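Local coordinates for protein ribonuclease J (Methanolobus psychrophilus R15, PDB 5HAB) that is an archaeal RNase J, a metallo-beta-lactamase/beta-CASP exoribonuclease that probably degrades RNA from its 5' end and is captured here with RNA bound, at residues Ala375-Asn380 against Ile401-His406; Ile371-Asn376 against Ala389-Leu394; Glu48-Ile53 against Asn91-Asn96. The protein carries 1 engineered substitution. One frame throughout, in Å; residues are numbered along the deposited sequence.

In the fold
Interactions 1 and 2 share A375 and N376, and their centres lie 8 Å apart, at and just beyond the parallel sheet of the beta-CASP domain. Strands 370-374 and 400-402 are neighbours there, joined by a probable hydrogen bond of 2.9 Å from F373 N to Y402 O. Interaction 2 packs the connecting helix on this sheet, while interaction 1 forms at the strand ends, where the first nucleotide of the bound RNA sits. Interaction 3 belongs to the beta-lactamase part of the chain, on the opposite side of its centre: its centre is 39 Å from that of interaction 1 and 44 Å from that of interaction 2, and its nearest atom is about 14 Å from the RNA.

Interaction 1 of 3, residues Ala375-Asn380 against Ile401-His406; sequences ANVIPN and IYDNVH. With nucleotides of chain D.
H406 lays one face of its imidazole over the backbone of N376, with CD2 3.9 Å from N376 N, while its CB leans on A375. Its CG lies anti to the backbone N (chi1 170°), which carries the ring along the loop 375-380 toward the RNA. The ring meets the first nucleotide edge-on: NE2 donates to OP3 of A1 of chain D at 2.8 Å, and the phosphate oxygen lies in the ring plane. Behind it, ND1 is hydrogen-bonded to R273, so both ring nitrogens are engaged and the rotation of the imidazole is fixed. Histidine suits the place because it offers a flat face to the backbone and a donor at its far edge.

N376 approaches the same oxygen by its amide, with ND2 3.0 Å from OP3 of A1. Its CG sits between the backbone N and the carbonyl carbon (chi1 65°), which turns the amide to the phosphate and leaves CB for N404, whose OD1 comes within 3.6 Å of that carbon. N404 has a left-handed backbone, a conformation asparagine tolerates well, and its CA-H points at A375 O, 3.4 Å from CA to O. D403, next to it, turns its carboxylate to R387 in a salt bridge. Farther along, I378 puts CG1 3.7 Å from O4' of A1 and reaches A2 of chain D with CD1, while P379 sets CG and CD against the six-membered ring of the A1 base.

The arrangement is typical of open alpha/beta sheets, whose ligands bind at the carboxyl ends of the parallel strands: here loops after strands 370-374 and 400-402 together form a site for the RNA's terminal phosphate.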
loop_
_atom_site.group_PDB
_atom_site.type_symbol
_atom_site.label_atom_id
_atom_site.label_comp_id
_atom_site.label_asym_id
_atom_site.label_seq_id
_atom_site.Cartn_x
_atom_site.Cartn_y
_atom_site.Cartn_z
ATOM N N ALA B 375 13.553 -3.497 -16.593
ATOM C CA ALA B 375 13.328 -2.137 -16.118
ATOM C C ALA B 375 12.208 -2.120 -15.085
ATOM O O ALA B 375 11.410 -3.056 -14.996
ATOM C CB ALA B 375 12.988 -1.211 -17.277
ATOM N N ASN B 376 12.161 -1.054 -14.296
ATOM C CA ASN B 376 11.088 -0.864 -13.333
ATOM C C ASN B 376 10.009 0.038 -13.913
ATOM O O ASN B 376 10.236 0.728 -14.907
ATOM C CB ASN B 376 11.631 -0.251 -12.041
ATOM C CG ASN B 376 12.174 1.159 -12.249
ATOM O OD1 ASN B 376 12.645 1.505 -13.337
ATOM N ND2 ASN B 376 12.105 1.980 -11.205
ATOM N N VAL B 377 8.836 0.035 -13.291
ATOM C CA VAL B 377 7.786 0.966 -13.671
ATOM C C VAL B 377 7.996 2.246 -12.870
ATOM O O VAL B 377 8.072 2.203 -11.642
ATOM C CB VAL B 377 6.382 0.378 -13.423
ATOM C CG1 VAL B 377 5.311 1.233 -14.098
ATOM C CG2 VAL B 377 6.312 -1.065 -13.902
ATOM N N ILE B 378 8.095 3.381 -13.557
ATOM C CA ILE B 378 8.255 4.665 -12.879
ATOM C C ILE B 378 6.971 5.028 -12.141
ATOM O O ILE B 378 5.891 5.030 -12.733
ATOM C CB ILE B 378 8.681 5.790 -13.855
ATOM C CG1 ILE B 378 10.121 5.582 -14.345
ATOM C CG2 ILE B 378 8.522 7.155 -13.209
ATOM C CD1 ILE B 378 10.294 4.589 -15.457
ATOM N N PRO B 379 7.087 5.326 -10.836
ATOM C CA PRO B 379 5.944 5.598 -9.952
ATOM C C PRO B 379 5.200 6.891 -10.279
ATOM O O PRO B 379 5.064 7.759 -9.420
ATOM C CB PRO B 379 6.591 5.696 -8.564
ATOM C CG PRO B 379 7.908 5.005 -8.696
ATOM C CD PRO B 379 8.356 5.302 -10.089
ATOM N N ASN B 380 4.718 7.004 -11.512
ATOM C CA ASN B 380 3.870 8.116 -11.913
ATOM C C ASN B 380 2.662 7.560 -12.658
ATOM O O ASN B 380 2.806 6.667 -13.490
ATOM C CB ASN B 380 4.646 9.100 -12.791
ATOM C CG ASN B 380 3.826 10.314 -13.168
ATOM O OD1 ASN B 380 3.134 10.315 -14.187
ATOM N ND2 ASN B 380 3.893 11.357 -12.343
ATOM N N ILE B 401 4.690 -12.293 -19.197
ATOM C CA ILE B 401 5.408 -11.088 -18.801
ATOM C C ILE B 401 6.419 -11.351 -17.695
ATOM O O ILE B 401 6.055 -11.780 -16.602
ATOM C CB ILE B 401 4.421 -9.999 -18.349
ATOM C CG1 ILE B 401 3.317 -9.810 -19.393
ATOM C CG2 ILE B 401 5.156 -8.697 -18.074
ATOM C CD1 ILE B 401 3.832 -9.375 -20.741
ATOM N N TYR B 402 7.687 -11.074 -17.979
ATOM C CA TYR B 402 8.716 -11.064 -16.947
ATOM C C TYR B 402 9.047 -9.620 -16.600
ATOM O O TYR B 402 9.665 -8.916 -17.389
ATOM C CB TYR B 402 9.975 -11.797 -17.406
ATOM C CG TYR B 402 9.793 -13.281 -17.612
ATOM C CD1 TYR B 402 9.089 -13.766 -18.702
ATOM C CD2 TYR B 402 10.342 -14.200 -16.724
ATOM C CE1 TYR B 402 8.923 -15.124 -18.901
ATOM C CE2 TYR B 402 10.181 -15.562 -16.916
ATOM C CZ TYR B 402 9.469 -16.015 -18.009
ATOM O OH TYR B 402 9.296 -17.362 -18.220
ATOM N N ASP B 403 8.629 -9.183 -15.420
ATOM C CA ASP B 403 8.734 -7.782 -15.044
ATOM C C ASP B 403 9.898 -7.549 -14.087
ATOM O O ASP B 403 10.379 -8.480 -13.441
ATOM C CB ASP B 403 7.421 -7.322 -14.402
ATOM C CG ASP B 403 7.224 -5.825 -14.467
ATOM O OD1 ASP B 403 8.168 -5.108 -14.868
ATOM O OD2 ASP B 403 6.113 -5.366 -14.120
ATOM N N ASN B 404 10.343 -6.298 -14.017
ATOM C CA ASN B 404 11.287 -5.835 -13.003
ATOM C C ASN B 404 12.600 -6.625 -12.925
ATOM O O ASN B 404 13.178 -6.762 -11.850
ATOM C CB ASN B 404 10.611 -5.841 -11.629
ATOM C CG ASN B 404 11.075 -4.695 -10.747
ATOM O OD1 ASN B 404 11.664 -3.720 -11.226
ATOM N ND2 ASN B 404 10.806 -4.801 -9.449
ATOM N N VAL B 405 13.071 -7.141 -14.055
ATOM C CA VAL B 405 14.359 -7.830 -14.081
ATOM C C VAL B 405 15.425 -6.750 -14.109
ATOM O O VAL B 405 16.010 -6.459 -15.150
ATOM C CB VAL B 405 14.484 -8.777 -15.282
ATOM C CG1 VAL B 405 15.719 -9.653 -15.139
ATOM C CG2 VAL B 405 13.226 -9.623 -15.423
ATOM N N HIS B 406 15.669 -6.144 -12.956
ATOM C CA HIS B 406 16.313 -4.845 -12.936
ATOM C C HIS B 406 16.886 -4.550 -11.565
ATOM O O HIS B 406 16.454 -5.110 -10.558
ATOM C CB HIS B 406 15.296 -3.771 -13.358
ATOM C CG HIS B 406 15.760 -2.359 -13.163
ATOM N ND1 HIS B 406 16.649 -1.743 -14.017
ATOM C CD2 HIS B 406 15.421 -1.429 -12.237
ATOM C CE1 HIS B 406 16.862 -0.505 -13.610
ATOM N NE2 HIS B 406 16.127 -0.287 -12.535
ATOM O OP3 A D 1 15.137 1.918 -11.087
ATOM P P A D 1 15.915 3.146 -10.791
ATOM O OP1 A D 1 17.102 3.183 -11.683
ATOM O OP2 A D 1 16.113 3.225 -9.322
ATOM O "O5'" A D 1 14.982 4.380 -11.144
ATOM C "C5'" A D 1 14.306 4.471 -12.393
ATOM C "C4'" A D 1 13.868 5.889 -12.660
ATOM O "O4'" A D 1 12.746 6.199 -11.788
ATOM C "C3'" A D 1 14.936 6.944 -12.380
ATOM O "O3'" A D 1 14.857 8.008 -13.324
ATOM C "C2'" A D 1 14.577 7.446 -10.984
ATOM O "O2'" A D 1 14.991 8.769 -10.714
ATOM C "C1'" A D 1 13.054 7.316 -10.972
ATOM N N9 A D 1 12.526 7.048 -9.629
ATOM C C8 A D 1 13.083 6.200 -8.697
ATOM N N7 A D 1 12.429 6.140 -7.563
ATOM C C5 A D 1 11.366 7.015 -7.754
ATOM C C6 A D 1 10.305 7.397 -6.914
ATOM N N6 A D 1 10.135 6.928 -5.672
ATOM N N1 A D 1 9.412 8.289 -7.403
ATOM C C2 A D 1 9.585 8.758 -8.648
ATOM N N3 A D 1 10.541 8.474 -9.533
ATOM C C4 A D 1 11.414 7.586 -9.020
ATOM P P A D 2 16.179 8.436 -14.132
ATOM O OP1 A D 2 17.320 8.358 -13.182
ATOM O OP2 A D 2 15.890 9.708 -14.841
ATOM O "O5'" A D 2 16.380 7.278 -15.210
ATOM C "C5'" A D 2 16.346 7.564 -16.601
ATOM C "C4'" A D 2 15.303 6.745 -17.322
ATOM O "O4'" A D 2 14.146 6.554 -16.468
ATOM C "C3'" A D 2 14.741 7.370 -18.592
ATOM O "O3'" A D 2 15.568 7.148 -19.723
ATOM C "C2'" A D 2 13.360 6.735 -18.708
ATOM O "O2'" A D 2 13.441 5.448 -19.302
ATOM C "C1'" A D 2 12.965 6.574 -17.239
ATOM N N9 A D 2 12.104 7.668 -16.750
ATOM C C8 A D 2 12.384 8.553 -15.736
ATOM N N7 A D 2 11.422 9.409 -15.493
ATOM C C5 A D 2 10.432 9.057 -16.399
ATOM C C6 A D 2 9.154 9.588 -16.647
ATOM N N6 A D 2 8.640 10.624 -15.976
ATOM N N1 A D 2 8.417 9.008 -17.622
ATOM C C2 A D 2 8.938 7.969 -18.292
ATOM N N3 A D 2 10.124 7.381 -18.149
ATOM C C4 A D 2 10.830 7.977 -17.171
#

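Interaction 2 of 3, residues Ile371-Asn376 against Ala389-Leu394; sequences IIFSAN and ALETKL. With nucleotides of chain D.
I371 and L394 make an apolar contact between strand and helix. Their side chains cross at about a right angle, and CD1 of I371 lies 3.6 Å from both CD1 and CD2 of L394, resting against the face of the leucine end that these methyls form with CB, with CG and CB little farther off. The extended isoleucine (chi2 -179°) pushes this methyl out from the strand to meet it.

The aromatic contact comes next. F373 and L390 reach for each other from opposite directions, and L390 CD2 meets the ring at its edge, in plane, 3.7 Å from CE2. L394 CD1 stands near the same edge, farther off, so the CZ end of the ring points between two leucine methyls one helical turn apart.

Polar character enters with E391. Its aliphatic CG lies 4.3 Å from F373 CZ, while its carboxylate forms a salt bridge with R387, one turn earlier.

Helix 381-396 runs nearly antiparallel to strand 370-374, at 160° with the axes 11.8 Å apart, as the middle of a beta-alpha-beta crossover that ends in strand 400-402. Helix 352-357 packs beside it, L353 touching both F373 and L390, whereas I372 faces helix 241-253 across the sheet.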
loop_
_atom_site.group_PDB
_atom_site.type_symbol
_atom_site.label_atom_id
_atom_site.label_comp_id
_atom_site.label_asym_id
_atom_site.label_seq_id
_atom_site.Cartn_x
_atom_site.Cartn_y
_atom_site.Cartn_z
ATOM N N ILE B 371 7.979 -11.883 -22.894
ATOM C CA ILE B 371 8.399 -10.487 -22.960
ATOM C C ILE B 371 9.073 -10.073 -21.659
ATOM O O ILE B 371 8.455 -10.072 -20.594
ATOM C CB ILE B 371 7.217 -9.578 -23.309
ATOM C CG1 ILE B 371 6.583 -10.081 -24.608
ATOM C CG2 ILE B 371 7.674 -8.132 -23.437
ATOM C CD1 ILE B 371 5.420 -9.280 -25.084
ATOM N N ILE B 372 10.352 -9.728 -21.761
ATOM C CA ILE B 372 11.167 -9.416 -20.601
ATOM C C ILE B 372 11.402 -7.914 -20.480
ATOM O O ILE B 372 12.127 -7.316 -21.280
ATOM C CB ILE B 372 12.513 -10.160 -20.660
ATOM C CG1 ILE B 372 12.292 -11.674 -20.652
ATOM C CG2 ILE B 372 13.407 -9.739 -19.506
ATOM C CD1 ILE B 372 12.427 -12.312 -22.013
ATOM N N PHE B 373 10.779 -7.317 -19.470
ATOM C CA PHE B 373 11.008 -5.926 -19.116
ATOM C C PHE B 373 12.199 -5.829 -18.172
ATOM O O PHE B 373 12.071 -6.057 -16.973
ATOM C CB PHE B 373 9.768 -5.322 -18.457
ATOM C CG PHE B 373 8.588 -5.199 -19.373
ATOM C CD1 PHE B 373 7.843 -6.315 -19.719
ATOM C CD2 PHE B 373 8.205 -3.965 -19.868
ATOM C CE1 PHE B 373 6.751 -6.205 -20.557
ATOM C CE2 PHE B 373 7.111 -3.846 -20.704
ATOM C CZ PHE B 373 6.383 -4.967 -21.050
ATOM N N SER B 374 13.364 -5.503 -18.717
ATOM C CA SER B 374 14.539 -5.283 -17.889
ATOM C C SER B 374 14.553 -3.834 -17.404
ATOM O O SER B 374 15.430 -3.050 -17.768
ATOM C CB SER B 374 15.809 -5.603 -18.658
ATOM O OG SER B 374 16.892 -5.709 -17.765
ATOM N N ALA B 375 13.553 -3.497 -16.593
ATOM C CA ALA B 375 13.328 -2.137 -16.118
ATOM C C ALA B 375 12.208 -2.120 -15.085
ATOM O O ALA B 375 11.410 -3.056 -14.996
ATOM C CB ALA B 375 12.988 -1.211 -17.277
ATOM N N ASN B 376 12.161 -1.054 -14.296
ATOM C CA ASN B 376 11.088 -0.864 -13.333
ATOM C C ASN B 376 10.009 0.038 -13.913
ATOM O O ASN B 376 10.236 0.728 -14.907
ATOM C CB ASN B 376 11.631 -0.251 -12.041
ATOM C CG ASN B 376 12.174 1.159 -12.249
ATOM O OD1 ASN B 376 12.645 1.505 -13.337
ATOM N ND2 ASN B 376 12.105 1.980 -11.205
ATOM N N ALA B 389 -1.770 -0.543 -20.026
ATOM C CA ALA B 389 -2.384 -0.780 -21.333
ATOM C C ALA B 389 -1.518 -1.713 -22.187
ATOM O O ALA B 389 -2.023 -2.674 -22.787
ATOM C CB ALA B 389 -2.624 0.539 -22.055
ATOM N N LEU B 390 -0.215 -1.437 -22.219
ATOM C CA LEU B 390 0.719 -2.272 -22.968
ATOM C C LEU B 390 0.652 -3.729 -22.507
ATOM O O LEU B 390 0.474 -4.649 -23.314
ATOM C CB LEU B 390 2.151 -1.749 -22.814
ATOM C CG LEU B 390 3.230 -2.598 -23.491
ATOM C CD1 LEU B 390 3.152 -2.451 -25.008
ATOM C CD2 LEU B 390 4.615 -2.249 -22.981
ATOM N N GLU B 391 0.783 -3.929 -21.201
ATOM C CA GLU B 391 0.818 -5.268 -20.628
ATOM C C GLU B 391 -0.502 -5.996 -20.822
ATOM O O GLU B 391 -0.508 -7.180 -21.139
ATOM C CB GLU B 391 1.166 -5.201 -19.142
ATOM C CG GLU B 391 2.650 -5.339 -18.868
ATOM C CD GLU B 391 2.975 -5.286 -17.390
ATOM O OE1 GLU B 391 3.719 -4.369 -16.985
ATOM O OE2 GLU B 391 2.508 -6.170 -16.639
ATOM N N THR B 392 -1.611 -5.286 -20.640
ATOM C CA THR B 392 -2.938 -5.855 -20.857
ATOM C C THR B 392 -3.084 -6.348 -22.295
ATOM O O THR B 392 -3.597 -7.443 -22.523
ATOM C CB THR B 392 -4.058 -4.843 -20.549
ATOM O OG1 THR B 392 -3.967 -4.426 -19.184
ATOM C CG2 THR B 392 -5.429 -5.465 -20.788
ATOM N N LYS B 393 -2.632 -5.549 -23.262
ATOM C CA LYS B 393 -2.694 -5.972 -24.666
ATOM C C LYS B 393 -1.827 -7.207 -24.931
ATOM O O LYS B 393 -2.288 -8.194 -25.536
ATOM C CB LYS B 393 -2.278 -4.822 -25.587
ATOM C CG LYS B 393 -3.274 -3.674 -25.601
ATOM C CD LYS B 393 -2.719 -2.462 -26.321
ATOM C CE LYS B 393 -3.619 -1.260 -26.110
ATOM N NZ LYS B 393 -3.015 -0.003 -26.632
ATOM N N LEU B 394 -0.584 -7.159 -24.454
ATOM C CA LEU B 394 0.345 -8.267 -24.655
ATOM C C LEU B 394 -0.170 -9.574 -24.034
ATOM O O LEU B 394 -0.075 -10.634 -24.644
ATOM C CB LEU B 394 1.715 -7.910 -24.080
ATOM C CG LEU B 394 2.436 -6.762 -24.792
ATOM C CD1 LEU B 394 3.683 -6.347 -24.031
ATOM C CD2 LEU B 394 2.779 -7.146 -26.218
ATOM O OP3 A D 1 15.137 1.918 -11.087
ATOM P P A D 1 15.915 3.146 -10.791
ATOM O OP1 A D 1 17.102 3.183 -11.683
ATOM O OP2 A D 1 16.113 3.225 -9.322
ATOM O "O5'" A D 1 14.982 4.380 -11.144
ATOM C "C5'" A D 1 14.306 4.471 -12.393
ATOM C "C4'" A D 1 13.868 5.889 -12.660
ATOM O "O4'" A D 1 12.746 6.199 -11.788
ATOM C "C3'" A D 1 14.936 6.944 -12.380
ATOM O "O3'" A D 1 14.857 8.008 -13.324
ATOM C "C2'" A D 1 14.577 7.446 -10.984
ATOM O "O2'" A D 1 14.991 8.769 -10.714
ATOM C "C1'" A D 1 13.054 7.316 -10.972
ATOM N N9 A D 1 12.526 7.048 -9.629
ATOM C C8 A D 1 13.083 6.200 -8.697
ATOM N N7 A D 1 12.429 6.140 -7.563
ATOM C C5 A D 1 11.366 7.015 -7.754
ATOM C C6 A D 1 10.305 7.397 -6.914
ATOM N N6 A D 1 10.135 6.928 -5.672
ATOM N N1 A D 1 9.412 8.289 -7.403
ATOM C C2 A D 1 9.585 8.758 -8.648
ATOM N N3 A D 1 10.541 8.474 -9.533
ATOM C C4 A D 1 11.414 7.586 -9.020
#

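Interaction 3 of 3, residues Glu48-Ile53 against Asn91-Asn96; sequences EDIIII and NEVNGN
E48 and N96 begin the pairing of two parallel strands, 49-53 and 96-102, central in the seven-stranded mixed sheet of the metallo-beta-lactamase fold. E48 O accepts from N96 N at 2.8 Å, in a fairly straight bond (160° at the hydrogen).

D49 faces N96 in the bridge itself, and both side chains lie on the same side of the sheet. Its CA is 3.5 Å from N96 O in a CA-H...O contact, and its carboxylate forms a salt bridge with R98, a fitting partner for an acid at a partly exposed strand start.

I50 completes the parallel pattern: I50 N donates to N96 O at 2.7 Å. Its side chain turns to the second segment, CG1 lying anti to the carbonyl carbon (chi1 -58°), which brings CD1 over the backbone of G95, 3.5 Å from its carbonyl carbon. Having no side chain, G95 leaves room for CG1 of I50 and for the carbonyl of E48 beside it. The CD1 methyl of I50 also packs on V93 CG1 at 3.7 Å.

Beyond I50 the strand runs on, I51 and I53 packing on strand 179-186 of the second sheet. Beta-branched isoleucines suit such an extended, buried strand. In the facing loop, an inverse gamma turn centred on N94 sets G95 N 2.9 Å from V93 O.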
loop_
_atom_site.group_PDB
_atom_site.type_symbol
_atom_site.label_atom_id
_atom_site.label_comp_id
_atom_site.label_asym_id
_atom_site.label_seq_id
_atom_site.Cartn_x
_atom_site.Cartn_y
_atom_site.Cartn_z
ATOM N N GLU B 48 31.915 35.496 -7.862
ATOM C CA GLU B 48 31.054 36.047 -8.909
ATOM C C GLU B 48 31.102 35.223 -10.193
ATOM O O GLU B 48 30.577 35.643 -11.224
ATOM C CB GLU B 48 31.423 37.501 -9.214
ATOM C CG GLU B 48 31.334 38.430 -8.011
ATOM C CD GLU B 48 31.355 39.899 -8.399
ATOM O OE1 GLU B 48 30.726 40.711 -7.687
ATOM O OE2 GLU B 48 32.010 40.244 -9.407
ATOM N N ASP B 49 31.712 34.045 -10.125
ATOM C CA ASP B 49 31.698 33.121 -11.255
ATOM C C ASP B 49 30.762 31.953 -10.962
ATOM O O ASP B 49 30.714 31.472 -9.839
ATOM C CB ASP B 49 33.109 32.623 -11.555
ATOM C CG ASP B 49 33.991 33.705 -12.150
ATOM O OD1 ASP B 49 33.496 34.473 -13.004
ATOM O OD2 ASP B 49 35.169 33.800 -11.744
ATOM N N ILE B 50 29.995 31.514 -11.957
ATOM C CA ILE B 50 28.990 30.475 -11.736
ATOM C C ILE B 50 29.234 29.242 -12.603
ATOM O O ILE B 50 29.445 29.352 -13.807
ATOM C CB ILE B 50 27.574 31.027 -11.983
ATOM C CG1 ILE B 50 27.305 32.229 -11.076
ATOM C CG2 ILE B 50 26.525 29.941 -11.760
ATOM C CD1 ILE B 50 25.964 32.883 -11.321
ATOM N N ILE B 51 29.204 28.069 -11.977
ATOM C CA ILE B 51 29.207 26.790 -12.682
ATOM C C ILE B 51 27.812 26.173 -12.596
ATOM O O ILE B 51 27.366 25.825 -11.516
ATOM C CB ILE B 51 30.261 25.836 -12.097
ATOM C CG1 ILE B 51 31.615 26.536 -11.997
ATOM C CG2 ILE B 51 30.355 24.554 -12.922
ATOM C CD1 ILE B 51 32.268 26.787 -13.334
ATOM N N ILE B 52 27.120 26.050 -13.721
ATOM C CA ILE B 52 25.849 25.338 -13.750
ATOM C C ILE B 52 26.135 23.842 -13.825
ATOM O O ILE B 52 27.033 23.409 -14.544
ATOM C CB ILE B 52 24.957 25.806 -14.925
ATOM C CG1 ILE B 52 24.520 27.259 -14.728
ATOM C CG2 ILE B 52 23.725 24.930 -15.058
ATOM C CD1 ILE B 52 23.698 27.816 -15.888
ATOM N N ILE B 53 25.386 23.057 -13.055
ATOM C CA ILE B 53 25.500 21.605 -13.091
ATOM C C ILE B 53 24.154 20.992 -13.473
ATOM O O ILE B 53 23.154 21.122 -12.741
ATOM C CB ILE B 53 26.003 21.038 -11.758
ATOM C CG1 ILE B 53 27.257 21.782 -11.292
ATOM C CG2 ILE B 53 26.309 19.560 -11.904
ATOM C CD1 ILE B 53 27.914 21.159 -10.066
ATOM N N ASN B 91 18.758 35.492 -12.968
ATOM C CA ASN B 91 18.906 36.940 -13.086
ATOM C C ASN B 91 19.022 37.627 -11.723
ATOM O O ASN B 91 19.456 38.774 -11.644
ATOM C CB ASN B 91 17.733 37.529 -13.864
ATOM C CG ASN B 91 17.661 37.005 -15.279
ATOM O OD1 ASN B 91 18.687 36.824 -15.938
ATOM N ND2 ASN B 91 16.449 36.746 -15.754
ATOM N N GLU B 92 18.640 36.930 -10.656
ATOM C CA GLU B 92 18.774 37.476 -9.303
ATOM C C GLU B 92 20.016 36.905 -8.590
ATOM O O GLU B 92 20.287 37.238 -7.435
ATOM C CB GLU B 92 17.493 37.211 -8.483
ATOM C CG GLU B 92 17.252 38.200 -7.322
ATOM C CD GLU B 92 15.942 37.954 -6.567
ATOM O OE1 GLU B 92 15.900 38.182 -5.334
ATOM O OE2 GLU B 92 14.950 37.547 -7.208
ATOM N N VAL B 93 20.764 36.043 -9.280
ATOM C CA VAL B 93 21.982 35.459 -8.708
ATOM C C VAL B 93 23.179 36.336 -9.076
ATOM O O VAL B 93 23.400 36.639 -10.248
ATOM C CB VAL B 93 22.204 34.003 -9.181
ATOM C CG1 VAL B 93 23.498 33.440 -8.590
ATOM C CG2 VAL B 93 21.015 33.130 -8.801
ATOM N N ASN B 94 23.961 36.714 -8.069
ATOM C CA ASN B 94 25.030 37.694 -8.238
ATOM C C ASN B 94 26.314 37.094 -8.822
ATOM O O ASN B 94 27.311 36.939 -8.119
ATOM C CB ASN B 94 25.328 38.360 -6.890
ATOM C CG ASN B 94 26.043 39.695 -7.033
ATOM O OD1 ASN B 94 25.941 40.362 -8.063
ATOM N ND2 ASN B 94 26.768 40.091 -5.992
ATOM N N GLY B 95 26.295 36.784 -10.114
ATOM C CA GLY B 95 27.460 36.219 -10.768
ATOM C C GLY B 95 27.278 35.966 -12.251
ATOM O O GLY B 95 26.196 36.167 -12.800
ATOM N N ASN B 96 28.339 35.510 -12.904
ATOM C CA ASN B 96 28.266 35.204 -14.327
ATOM C C ASN B 96 28.589 33.739 -14.567
ATOM O O ASN B 96 29.556 33.207 -14.018
ATOM C CB ASN B 96 29.221 36.092 -15.129
ATOM C CG ASN B 96 28.977 37.567 -14.890
ATOM O OD1 ASN B 96 28.014 38.137 -15.404
ATOM N ND2 ASN B 96 29.855 38.198 -14.114
#